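Local coordinates for protein thiamine pyrophosphokinase (Saccharomyces cerevisiae, PDB 1IG0) that catalyses the transfer of a diphosphate group from ATP to thiamine, giving thiamine diphosphate and AMP, and works as a homodimer, at residues M1-I6 with K273-S278; T235-D240 with C296-K301; I248-L253 with N307-V312; R266-D271 with N288-D293. One frame throughout, in Å; residues are numbered along the deposited sequence.

Contact 1: residues M1-I6 with K273-S278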
# COMPACT_ATOMS: atom_id res chain seq x y z
N MET B 1 -21.38 -19.08 -17.59
CA MET B 1 -21.74 -17.68 -17.22
C MET B 1 -21.84 -17.57 -15.70
O MET B 1 -21.87 -16.48 -15.14
CB MET B 1 -23.08 -17.30 -17.85
CG MET B 1 -24.28 -17.71 -17.01
SD MET B 1 -25.75 -18.05 -17.97
CE MET B 1 -25.71 -19.84 -18.00
N SER B 2 -21.90 -18.73 -15.05
CA SER B 2 -21.99 -18.78 -13.60
C SER B 2 -20.63 -18.48 -12.99
O SER B 2 -19.59 -18.78 -13.58
CB SER B 2 -22.45 -20.17 -13.15
OG SER B 2 -21.45 -21.14 -13.43
N GLU B 3 -20.64 -17.87 -11.81
CA GLU B 3 -19.41 -17.55 -11.12
C GLU B 3 -18.79 -18.86 -10.66
O GLU B 3 -19.49 -19.75 -10.19
CB GLU B 3 -19.70 -16.67 -9.90
CG GLU B 3 -18.46 -16.25 -9.13
CD GLU B 3 -18.80 -15.57 -7.83
OE1 GLU B 3 -19.75 -14.76 -7.82
OE2 GLU B 3 -18.13 -15.84 -6.81
N GLU B 4 -17.48 -18.99 -10.82
CA GLU B 4 -16.81 -20.21 -10.40
C GLU B 4 -15.40 -19.96 -9.88
O GLU B 4 -14.73 -19.00 -10.27
CB GLU B 4 -16.75 -21.23 -11.54
CG GLU B 4 -16.27 -22.61 -11.10
CD GLU B 4 -16.18 -23.61 -12.23
OE1 GLU B 4 -15.91 -24.80 -11.96
OE2 GLU B 4 -16.36 -23.21 -13.40
N CYS B 5 -14.97 -20.84 -8.98
CA CYS B 5 -13.65 -20.78 -8.39
C CYS B 5 -13.24 -22.21 -8.11
O CYS B 5 -13.95 -22.94 -7.41
CB CYS B 5 -13.68 -19.99 -7.07
SG CYS B 5 -12.09 -19.98 -6.20
N ILE B 6 -12.11 -22.63 -8.67
CA ILE B 6 -11.64 -23.99 -8.47
C ILE B 6 -10.24 -23.99 -7.88
O ILE B 6 -9.44 -23.10 -8.16
CB ILE B 6 -11.62 -24.78 -9.79
CG1 ILE B 6 -10.59 -24.17 -10.75
CG2 ILE B 6 -13.01 -24.77 -10.42
CD1 ILE B 6 -10.37 -24.99 -12.01
N LYS B 273 -13.73 -17.71 -12.81
CA LYS B 273 -14.44 -17.42 -14.05
C LYS B 273 -15.67 -16.58 -13.70
O LYS B 273 -16.34 -16.86 -12.71
CB LYS B 273 -14.88 -18.72 -14.74
CG LYS B 273 -13.74 -19.65 -15.10
CD LYS B 273 -14.22 -20.91 -15.80
CE LYS B 273 -14.76 -20.63 -17.19
NZ LYS B 273 -14.59 -21.80 -18.10
N ASN B 274 -15.97 -15.58 -14.52
CA ASN B 274 -17.12 -14.70 -14.28
C ASN B 274 -17.12 -14.36 -12.79
O ASN B 274 -18.14 -14.46 -12.11
CB ASN B 274 -18.42 -15.43 -14.65
CG ASN B 274 -18.38 -16.02 -16.05
OD1 ASN B 274 -18.09 -15.32 -17.02
ND2 ASN B 274 -18.68 -17.31 -16.16
N TRP B 275 -15.95 -13.96 -12.31
CA TRP B 275 -15.72 -13.65 -10.91
C TRP B 275 -15.58 -12.15 -10.64
O TRP B 275 -14.54 -11.56 -10.93
CB TRP B 275 -14.44 -14.37 -10.47
CG TRP B 275 -14.29 -14.63 -9.02
CD1 TRP B 275 -14.87 -15.64 -8.30
CD2 TRP B 275 -13.46 -13.91 -8.10
NE1 TRP B 275 -14.44 -15.61 -7.00
CE2 TRP B 275 -13.57 -14.55 -6.85
CE3 TRP B 275 -12.62 -12.79 -8.22
CZ2 TRP B 275 -12.88 -14.11 -5.71
CZ3 TRP B 275 -11.93 -12.35 -7.09
CH2 TRP B 275 -12.07 -13.01 -5.85
N PRO B 276 -16.62 -11.51 -10.09
CA PRO B 276 -16.55 -10.08 -9.81
C PRO B 276 -15.49 -9.80 -8.74
O PRO B 276 -15.37 -10.55 -7.77
CB PRO B 276 -17.95 -9.75 -9.31
CG PRO B 276 -18.81 -10.76 -10.00
CD PRO B 276 -17.99 -12.02 -9.86
N THR B 277 -14.72 -8.73 -8.90
CA THR B 277 -13.69 -8.40 -7.93
C THR B 277 -13.72 -6.91 -7.57
O THR B 277 -13.83 -6.05 -8.45
CB THR B 277 -12.28 -8.77 -8.44
OG1 THR B 277 -11.31 -8.56 -7.41
CG2 THR B 277 -11.92 -7.95 -9.68
N SER B 278 -13.64 -6.62 -6.27
CA SER B 278 -13.67 -5.24 -5.79
C SER B 278 -13.10 -5.10 -4.39
O SER B 278 -13.34 -5.93 -3.52
CB SER B 278 -15.11 -4.73 -5.80
OG SER B 278 -15.22 -3.54 -5.03
O HOH W 1 -16.53 -18.22 -6.41
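Glu4 and Lys273 form an antiparallel hydrogen-bonded pair, Glu4 N reaching Lys273 O at 3.1 Å and Lys273 N answering to Glu4 O at 3.0 Å. Next to it, with CG beside its own backbone N (chi1 -52°), Asn274 sends ND2 to Ser2 O at 3.1 Å; the N-H points almost straight at the oxygen (173°), yet arrives from above the carbonyl plane. Cut back to alanine, this position would probably leave Ser2 O without its donor and the first two residues less firmly held. Asn274 and Trp275 both face Val262 in a G1 beta bulge, just where the chain turns the corner from the little sheet of strands 4-7 and 270-272 into edge strand 275-277. Against Trp275, just beyond the corner, lies the extended side chain of Glu3, its CG 3.7 Å from Trp275 CD1 and its carboxylate nearly perpendicular to the indole. Glu3 OE2 accepts from a water at 2.9 Å; that water lies in the ring plane at the indole edge and takes a weak bond from Trp275 NE1. Arg283 grips the same OE2 in a salt bridge and makes a cation-pi contact with Trp275, which with Cys5 lines the thiamine pocket.

Contact 2: residues T235-D240 with C296-K301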
# COMPACT_ATOMS: atom_id res chain seq x y z
N THR B 235 -4.21 -11.46 -20.68
CA THR B 235 -2.76 -11.27 -20.63
C THR B 235 -2.12 -12.57 -20.18
O THR B 235 -2.51 -13.16 -19.18
CB THR B 235 -2.37 -10.16 -19.63
OG1 THR B 235 -2.81 -8.89 -20.12
CG2 THR B 235 -0.86 -10.13 -19.44
N LEU B 236 -1.12 -13.02 -20.94
CA LEU B 236 -0.42 -14.25 -20.61
C LEU B 236 0.91 -13.94 -19.94
O LEU B 236 1.80 -13.35 -20.56
CB LEU B 236 -0.18 -15.08 -21.87
CG LEU B 236 0.52 -16.43 -21.65
CD1 LEU B 236 -0.42 -17.38 -20.92
CD2 LEU B 236 0.95 -17.02 -22.98
N ILE B 237 1.03 -14.33 -18.68
CA ILE B 237 2.26 -14.12 -17.93
C ILE B 237 3.15 -15.35 -18.12
O ILE B 237 2.74 -16.47 -17.81
CB ILE B 237 1.97 -13.93 -16.43
CG1 ILE B 237 1.06 -12.71 -16.23
CG2 ILE B 237 3.27 -13.77 -15.66
CD1 ILE B 237 0.57 -12.55 -14.82
N GLU B 238 4.35 -15.13 -18.63
CA GLU B 238 5.28 -16.23 -18.86
C GLU B 238 6.46 -16.22 -17.90
O GLU B 238 6.88 -15.17 -17.42
CB GLU B 238 5.79 -16.17 -20.31
CG GLU B 238 4.69 -16.27 -21.35
CD GLU B 238 5.24 -16.34 -22.76
OE1 GLU B 238 6.08 -17.22 -23.04
OE2 GLU B 238 4.82 -15.51 -23.60
N TYR B 239 6.97 -17.41 -17.60
CA TYR B 239 8.10 -17.55 -16.70
C TYR B 239 8.81 -18.88 -16.84
O TYR B 239 8.18 -19.91 -17.11
CB TYR B 239 7.64 -17.36 -15.25
CG TYR B 239 6.38 -18.10 -14.88
CD1 TYR B 239 6.39 -19.48 -14.66
CD2 TYR B 239 5.16 -17.43 -14.77
CE1 TYR B 239 5.21 -20.17 -14.33
CE2 TYR B 239 3.98 -18.10 -14.45
CZ TYR B 239 4.01 -19.47 -14.23
OH TYR B 239 2.84 -20.13 -13.91
N ASP B 240 10.13 -18.86 -16.69
CA ASP B 240 10.91 -20.08 -16.76
C ASP B 240 10.66 -20.81 -15.45
O ASP B 240 10.72 -20.21 -14.38
CB ASP B 240 12.40 -19.75 -16.91
CG ASP B 240 13.29 -20.94 -16.61
OD1 ASP B 240 13.94 -20.94 -15.53
OD2 ASP B 240 13.34 -21.87 -17.43
N CYS B 296 0.78 -18.29 -16.85
CA CYS B 296 -0.50 -18.06 -16.22
C CYS B 296 -1.29 -17.07 -17.07
O CYS B 296 -0.74 -16.08 -17.55
CB CYS B 296 -0.29 -17.49 -14.81
SG CYS B 296 -1.81 -17.03 -13.96
N PHE B 297 -2.58 -17.34 -17.26
CA PHE B 297 -3.44 -16.49 -18.07
C PHE B 297 -4.46 -15.76 -17.20
O PHE B 297 -5.15 -16.39 -16.39
CB PHE B 297 -4.16 -17.32 -19.12
CG PHE B 297 -5.09 -16.53 -20.00
CD1 PHE B 297 -4.60 -15.60 -20.91
CD2 PHE B 297 -6.47 -16.73 -19.93
CE1 PHE B 297 -5.46 -14.88 -21.74
CE2 PHE B 297 -7.35 -16.01 -20.74
CZ PHE B 297 -6.84 -15.09 -21.65
N ILE B 298 -4.54 -14.45 -17.36
CA ILE B 298 -5.49 -13.64 -16.61
C ILE B 298 -6.27 -12.75 -17.56
O ILE B 298 -5.70 -11.95 -18.29
CB ILE B 298 -4.77 -12.76 -15.56
CG1 ILE B 298 -4.08 -13.65 -14.53
CG2 ILE B 298 -5.78 -11.84 -14.87
CD1 ILE B 298 -3.23 -12.90 -13.53
N ASP B 299 -7.59 -12.91 -17.56
CA ASP B 299 -8.47 -12.14 -18.43
C ASP B 299 -9.46 -11.32 -17.61
O ASP B 299 -10.41 -11.87 -17.04
CB ASP B 299 -9.22 -13.08 -19.37
CG ASP B 299 -10.09 -12.35 -20.38
OD1 ASP B 299 -10.16 -11.10 -20.31
OD2 ASP B 299 -10.68 -13.01 -21.25
N THR B 300 -9.23 -10.01 -17.55
CA THR B 300 -10.11 -9.12 -16.81
C THR B 300 -10.82 -8.15 -17.75
O THR B 300 -10.34 -7.86 -18.84
CB THR B 300 -9.32 -8.31 -15.76
OG1 THR B 300 -8.23 -7.63 -16.40
CG2 THR B 300 -8.80 -9.22 -14.67
N LYS B 301 -11.98 -7.66 -17.31
CA LYS B 301 -12.78 -6.73 -18.09
C LYS B 301 -12.09 -5.37 -18.20
O LYS B 301 -12.16 -4.70 -19.23
CB LYS B 301 -14.15 -6.56 -17.43
CG LYS B 301 -15.19 -5.86 -18.29
CD LYS B 301 -16.46 -5.64 -17.50
CE LYS B 301 -17.65 -5.39 -18.41
NZ LYS B 301 -17.94 -6.60 -19.24
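Ile237 sits against Cys296 in an antiparallel hydrogen-bonded pair. Its CB lies 3.6 Å from Cys296 O, the carbonyl that also takes Ile237 N at 2.7 Å. CG1 steps back along the strand beside the backbone N (chi1 -60°), still within 4.0 Å of Cys296 O, and the extended chi2 turns CD1 outward from the sheet, where it meets Ile298 CD1 at 4.0 Å, one methyl against another. Thr235 and Ile298 make the second hydrogen-bonded pair, Thr235 N to Ile298 O at 2.9 Å. Between the two lies the non-hydrogen-bonded pair Leu236 and Phe297, whose side chains take the other face: Leu236 CD1 packs 4.2 Å from Phe297 CB, while Phe297 CD1 comes within 3.6 Å of Thr235 O. Strands 235-238 and 295-300 are thus neighbours in a five-stranded mixed sheet, with strand 23-26 beyond the first and strand 260-266 beyond the second. Tyr239 leans its ring toward Cys296, and its OH is hydrogen-bonded to Gly292 O. Buried throughout, the contact satisfies the backbone N-H and C=O groups of Thr235, Ile237, Cys296 and Ile298, which face the partner strand, and leaves the side chains to join almost wholly through carbon.

Contact 3: residues I248-L253 with N307-V312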
# COMPACT_ATOMS: atom_id res chain seq x y z
N ILE B 248 10.05 -16.80 -7.20
CA ILE B 248 8.66 -16.35 -7.09
C ILE B 248 7.85 -17.01 -5.98
O ILE B 248 7.93 -18.22 -5.77
CB ILE B 248 7.92 -16.53 -8.43
CG1 ILE B 248 8.69 -15.83 -9.55
CG2 ILE B 248 6.51 -15.95 -8.33
CD1 ILE B 248 8.94 -14.35 -9.31
N GLY B 249 7.07 -16.19 -5.29
CA GLY B 249 6.22 -16.69 -4.22
C GLY B 249 4.76 -16.62 -4.64
O GLY B 249 4.38 -17.14 -5.68
N ASN B 250 3.94 -15.97 -3.82
CA ASN B 250 2.53 -15.83 -4.12
C ASN B 250 2.28 -14.63 -5.03
O ASN B 250 3.21 -13.94 -5.44
CB ASN B 250 1.73 -15.67 -2.83
CG ASN B 250 1.88 -16.85 -1.90
OD1 ASN B 250 1.63 -17.99 -2.28
ND2 ASN B 250 2.29 -16.59 -0.67
N CYS B 251 1.01 -14.38 -5.34
CA CYS B 251 0.63 -13.26 -6.19
C CYS B 251 -0.78 -12.84 -5.86
O CYS B 251 -1.52 -13.58 -5.20
CB CYS B 251 0.72 -13.65 -7.67
SG CYS B 251 -0.47 -14.90 -8.22
N GLY B 252 -1.17 -11.66 -6.32
CA GLY B 252 -2.51 -11.17 -6.04
C GLY B 252 -3.07 -10.33 -7.17
O GLY B 252 -2.35 -9.59 -7.83
N LEU B 253 -4.37 -10.47 -7.39
CA LEU B 253 -5.06 -9.70 -8.42
C LEU B 253 -5.74 -8.56 -7.67
O LEU B 253 -6.71 -8.77 -6.95
CB LEU B 253 -6.10 -10.58 -9.14
CG LEU B 253 -5.54 -11.61 -10.13
CD1 LEU B 253 -4.59 -12.57 -9.43
CD2 LEU B 253 -6.69 -12.37 -10.77
N ASN B 307 0.46 -8.10 -8.17
CA ASN B 307 1.66 -8.06 -7.36
C ASN B 307 2.18 -9.48 -7.36
O ASN B 307 1.42 -10.44 -7.19
CB ASN B 307 1.34 -7.60 -5.93
CG ASN B 307 0.84 -8.72 -5.04
OD1 ASN B 307 1.62 -9.35 -4.32
ND2 ASN B 307 -0.46 -8.97 -5.08
N VAL B 308 3.48 -9.63 -7.61
CA VAL B 308 4.09 -10.94 -7.63
C VAL B 308 5.18 -10.96 -6.58
O VAL B 308 6.17 -10.22 -6.69
CB VAL B 308 4.71 -11.25 -9.02
CG1 VAL B 308 5.42 -12.60 -8.98
CG2 VAL B 308 3.61 -11.27 -10.08
N GLU B 309 4.99 -11.78 -5.56
CA GLU B 309 5.97 -11.88 -4.49
C GLU B 309 7.29 -12.39 -5.05
O GLU B 309 7.32 -13.35 -5.82
CB GLU B 309 5.46 -12.82 -3.40
CG GLU B 309 6.50 -13.15 -2.34
CD GLU B 309 5.92 -13.96 -1.20
OE1 GLU B 309 5.13 -14.89 -1.48
OE2 GLU B 309 6.27 -13.68 -0.04
N ILE B 310 8.37 -11.72 -4.68
CA ILE B 310 9.69 -12.11 -5.13
C ILE B 310 10.62 -12.36 -3.96
O ILE B 310 10.43 -11.82 -2.87
CB ILE B 310 10.34 -11.02 -6.02
CG1 ILE B 310 10.35 -9.69 -5.27
CG2 ILE B 310 9.59 -10.90 -7.33
CD1 ILE B 310 11.07 -8.57 -6.00
N PHE B 311 11.62 -13.20 -4.19
CA PHE B 311 12.62 -13.52 -3.19
C PHE B 311 13.85 -12.79 -3.70
O PHE B 311 14.70 -13.36 -4.40
CB PHE B 311 12.82 -15.04 -3.14
CG PHE B 311 11.56 -15.80 -2.82
CD1 PHE B 311 11.28 -17.00 -3.45
CD2 PHE B 311 10.65 -15.30 -1.88
CE1 PHE B 311 10.10 -17.69 -3.17
CE2 PHE B 311 9.48 -15.99 -1.59
CZ PHE B 311 9.20 -17.19 -2.24
N VAL B 312 13.91 -11.51 -3.37
CA VAL B 312 14.97 -10.60 -3.78
C VAL B 312 16.40 -11.13 -3.81
O VAL B 312 17.13 -10.87 -4.77
CB VAL B 312 14.94 -9.31 -2.93
CG1 VAL B 312 16.02 -8.36 -3.39
CG2 VAL B 312 13.57 -8.65 -3.06
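Glu309 lays its carboxylate alongside the Asn250 amide, both pointing the same way with their planes 35° apart. The Phe311 ring meets the start of the same strand at a slant, its CE1 3.4 Å from Ile248 O and its CZ 3.6 Å from Gly249 CA. The Asn307 amide lies over the Gly252 N-CA bond, ND2 3.2 Å from Gly252 CA but not bonded to Gly252 N, since both are donors. The strands run antiparallel, and the register slips by one between Ile248 and Cys251: a beta bulge, with Gly249 and Asn250 both set against Glu309. Gly249 N gives to Glu309 O at 2.9 Å, and Glu309 N gives to Asn250 O at 2.8 Å. The face that carries Ile248, Val308 and Ile310 is apolar, Ile248 CG2 touching Val308 CG1 at 3.6 Å. These are inner strands of the large mixed sheet, between strands 288-289 and 225-230. Since the bulge takes Asn250 N out of the backbone ladder, Glu309 supplies the acceptor: with CG anti to the backbone N (chi1 171°) and the chain extended, OE1 receives that N-H through its anti lone pair at 2.8 Å and nearly straight (174°), a side chain completing the backbone pairing.

Contact 4: residues R266-D271 with N288-D293. With VIB (3-(4-amino-2-methyl-pyrimidin-5-ylmethyl)-5-(2-hydroxy-ethyl)-4-methyl-thiazol-3-ium), chain C.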
# COMPACT_ATOMS: atom_id res chain seq x y z
N ARG B 266 -6.30 -18.93 -15.81
CA ARG B 266 -5.85 -20.30 -16.01
C ARG B 266 -4.41 -20.34 -15.53
O ARG B 266 -3.58 -19.57 -16.01
CB ARG B 266 -5.91 -20.69 -17.50
CG ARG B 266 -7.31 -20.74 -18.09
CD ARG B 266 -7.26 -21.22 -19.54
NE ARG B 266 -8.59 -21.37 -20.13
CZ ARG B 266 -8.82 -21.81 -21.36
NH1 ARG B 266 -7.81 -22.15 -22.16
NH2 ARG B 266 -10.06 -21.91 -21.81
N GLY B 267 -4.11 -21.22 -14.58
CA GLY B 267 -2.75 -21.31 -14.09
C GLY B 267 -2.52 -20.75 -12.70
O GLY B 267 -1.37 -20.59 -12.29
N LEU B 268 -3.59 -20.45 -11.98
CA LEU B 268 -3.48 -19.95 -10.62
C LEU B 268 -4.00 -21.05 -9.69
O LEU B 268 -4.93 -21.77 -10.04
CB LEU B 268 -4.33 -18.68 -10.43
CG LEU B 268 -3.91 -17.40 -11.16
CD1 LEU B 268 -4.97 -16.33 -10.94
CD2 LEU B 268 -2.55 -16.93 -10.65
N LYS B 269 -3.38 -21.19 -8.52
CA LYS B 269 -3.79 -22.21 -7.55
C LYS B 269 -5.31 -22.18 -7.42
O LYS B 269 -5.95 -23.21 -7.30
CB LYS B 269 -3.14 -21.94 -6.19
CG LYS B 269 -3.54 -22.93 -5.11
CD LYS B 269 -3.13 -24.36 -5.44
CE LYS B 269 -3.53 -25.30 -4.30
NZ LYS B 269 -3.19 -26.72 -4.60
N TRP B 270 -5.86 -20.97 -7.45
CA TRP B 270 -7.30 -20.77 -7.38
C TRP B 270 -7.71 -20.00 -8.63
O TRP B 270 -7.57 -18.78 -8.70
CB TRP B 270 -7.66 -19.97 -6.12
CG TRP B 270 -7.53 -20.78 -4.86
CD1 TRP B 270 -8.47 -21.62 -4.33
CD2 TRP B 270 -6.39 -20.84 -4.00
NE1 TRP B 270 -7.98 -22.20 -3.18
CE2 TRP B 270 -6.70 -21.75 -2.96
CE3 TRP B 270 -5.13 -20.23 -4.01
CZ2 TRP B 270 -5.80 -22.05 -1.93
CZ3 TRP B 270 -4.23 -20.53 -2.98
CH2 TRP B 270 -4.57 -21.43 -1.96
N ASP B 271 -8.20 -20.73 -9.63
CA ASP B 271 -8.65 -20.12 -10.88
C ASP B 271 -10.11 -19.72 -10.78
O ASP B 271 -10.91 -20.43 -10.15
CB ASP B 271 -8.47 -21.07 -12.06
CG ASP B 271 -7.06 -21.05 -12.63
OD1 ASP B 271 -6.44 -19.97 -12.64
OD2 ASP B 271 -6.58 -22.11 -13.08
N ASN B 288 -2.73 -15.79 -3.68
CA ASN B 288 -2.91 -16.79 -4.73
C ASN B 288 -1.48 -17.16 -5.12
O ASN B 288 -0.53 -16.66 -4.52
CB ASN B 288 -3.65 -16.19 -5.93
CG ASN B 288 -4.45 -17.23 -6.70
OD1 ASN B 288 -4.02 -18.37 -6.87
ND2 ASN B 288 -5.61 -16.83 -7.19
N ARG B 289 -1.32 -18.02 -6.11
CA ARG B 289 0.01 -18.41 -6.54
C ARG B 289 -0.06 -19.09 -7.90
O ARG B 289 -1.08 -19.66 -8.27
CB ARG B 289 0.65 -19.36 -5.52
CG ARG B 289 0.16 -20.80 -5.63
CD ARG B 289 0.71 -21.67 -4.52
NE ARG B 289 0.10 -21.37 -3.23
CZ ARG B 289 -0.45 -22.27 -2.43
NH1 ARG B 289 -0.46 -23.55 -2.78
NH2 ARG B 289 -0.98 -21.90 -1.28
N PHE B 290 1.03 -19.01 -8.66
CA PHE B 290 1.10 -19.63 -9.97
C PHE B 290 1.21 -21.15 -9.84
O PHE B 290 1.96 -21.65 -9.00
CB PHE B 290 2.32 -19.12 -10.74
CG PHE B 290 2.31 -17.64 -11.02
CD1 PHE B 290 3.48 -16.90 -10.91
CD2 PHE B 290 1.14 -16.99 -11.43
CE1 PHE B 290 3.49 -15.53 -11.20
CE2 PHE B 290 1.15 -15.63 -11.72
CZ PHE B 290 2.32 -14.90 -11.60
N VAL B 291 0.47 -21.87 -10.68
CA VAL B 291 0.54 -23.33 -10.67
C VAL B 291 0.82 -23.81 -12.09
O VAL B 291 1.15 -24.97 -12.31
CB VAL B 291 -0.76 -23.98 -10.16
CG1 VAL B 291 -0.96 -23.63 -8.69
CG2 VAL B 291 -1.95 -23.53 -10.99
N GLY B 292 0.68 -22.90 -13.05
CA GLY B 292 0.96 -23.24 -14.43
C GLY B 292 2.44 -23.51 -14.55
O GLY B 292 3.26 -22.74 -14.04
N ASP B 293 2.80 -24.62 -15.19
CA ASP B 293 4.20 -24.99 -15.37
C ASP B 293 5.09 -23.84 -15.82
O ASP B 293 6.13 -23.57 -15.21
CB ASP B 293 4.32 -26.12 -16.39
CG ASP B 293 4.20 -27.50 -15.77
OD1 ASP B 293 4.14 -28.48 -16.54
OD2 ASP B 293 4.18 -27.60 -14.52
CM2 VIB C . -10.09 -16.58 -5.71
N4A VIB C . -8.94 -19.20 -1.67
CM4 VIB C . -4.37 -18.88 0.57
O1 VIB C . -4.75 -15.14 3.43
C7 VIB C . -4.01 -16.35 3.54
C6 VIB C . -4.95 -17.56 3.30
C2 VIB C . -7.23 -16.72 0.24
S1 VIB C . -7.18 -16.23 1.96
C5 VIB C . -5.75 -17.34 2.02
C4 VIB C . -5.51 -17.91 0.81
N3 VIB C . -6.34 -17.54 -0.11
C7A VIB C . -6.28 -18.03 -1.51
C4A VIB C . -8.56 -18.25 -2.64
N3A VIB C . -9.47 -17.90 -3.65
C2A VIB C . -9.11 -16.95 -4.63
N1A VIB C . -7.83 -16.37 -4.59
C6A VIB C . -6.92 -16.72 -3.58
C5A VIB C . -7.27 -17.66 -2.60
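Asn288 OD1 is gripped by two backbone N-H groups, Trp270 N at 3.2 Å from across the contact and Arg289 N, next in the chain after Asn288, at 2.8 Å. Asn288 CG swings away from its backbone N (chi1 -152°), taking the amide across to the Trp270 backbone, where ND2 bonds Trp270 O at 3.2 Å and almost straight (174°). Gly267 O is also doubly bound, by Val291 N at 2.8 Å and, from the same face, Gly292 N at 3.2 Å. Lys269 N meets Arg289 O at 2.8 Å. The turn leading into strand 270-272 is sewn to edge strand 288-289 and the residues that follow it, building one wall of the thiamine pocket. Thiamine covers one face of the indole, its pyrimidine C4A 3.5 Å from Trp270 CG; Lys269 CG lies over the opposite face, and Asn288 OD1 sits in plane at the edge. Without the indole, as with a serine here, the pyrimidine is likely to lose its flat support and be free to shift. Arg289 sets its guanidinium nearly perpendicular to the indole and forms a salt bridge to Glu10, which Lys269 NZ also reaches while bonding Asn8 O. Tyr123 of the second subunit meets the Trp270 ring edge-to-face.

From the N terminus, residues 1-6 wait longest for their partner: contact 1 closes only at 273-278, after most of the chain. Segment 235-240 opens contact 2 and 248-253 opens contact 3, closing at 296-301 and 307-312, so these two cross. Contact 4, between 266-271 and 288-293, nests inside both. Contact 1 crosses all three. Contact 2 ties the five-stranded sheet and contact 3 the large mixed sheet; Ile298 packs on Leu253 between them. Contact 4 touches each of the others: Cys251 N pairs with Asn288 O, Phe297 N with Arg266 O, and Ile6 N with Asp271 O, joining both sheets and the N-terminal strand beside thiamine.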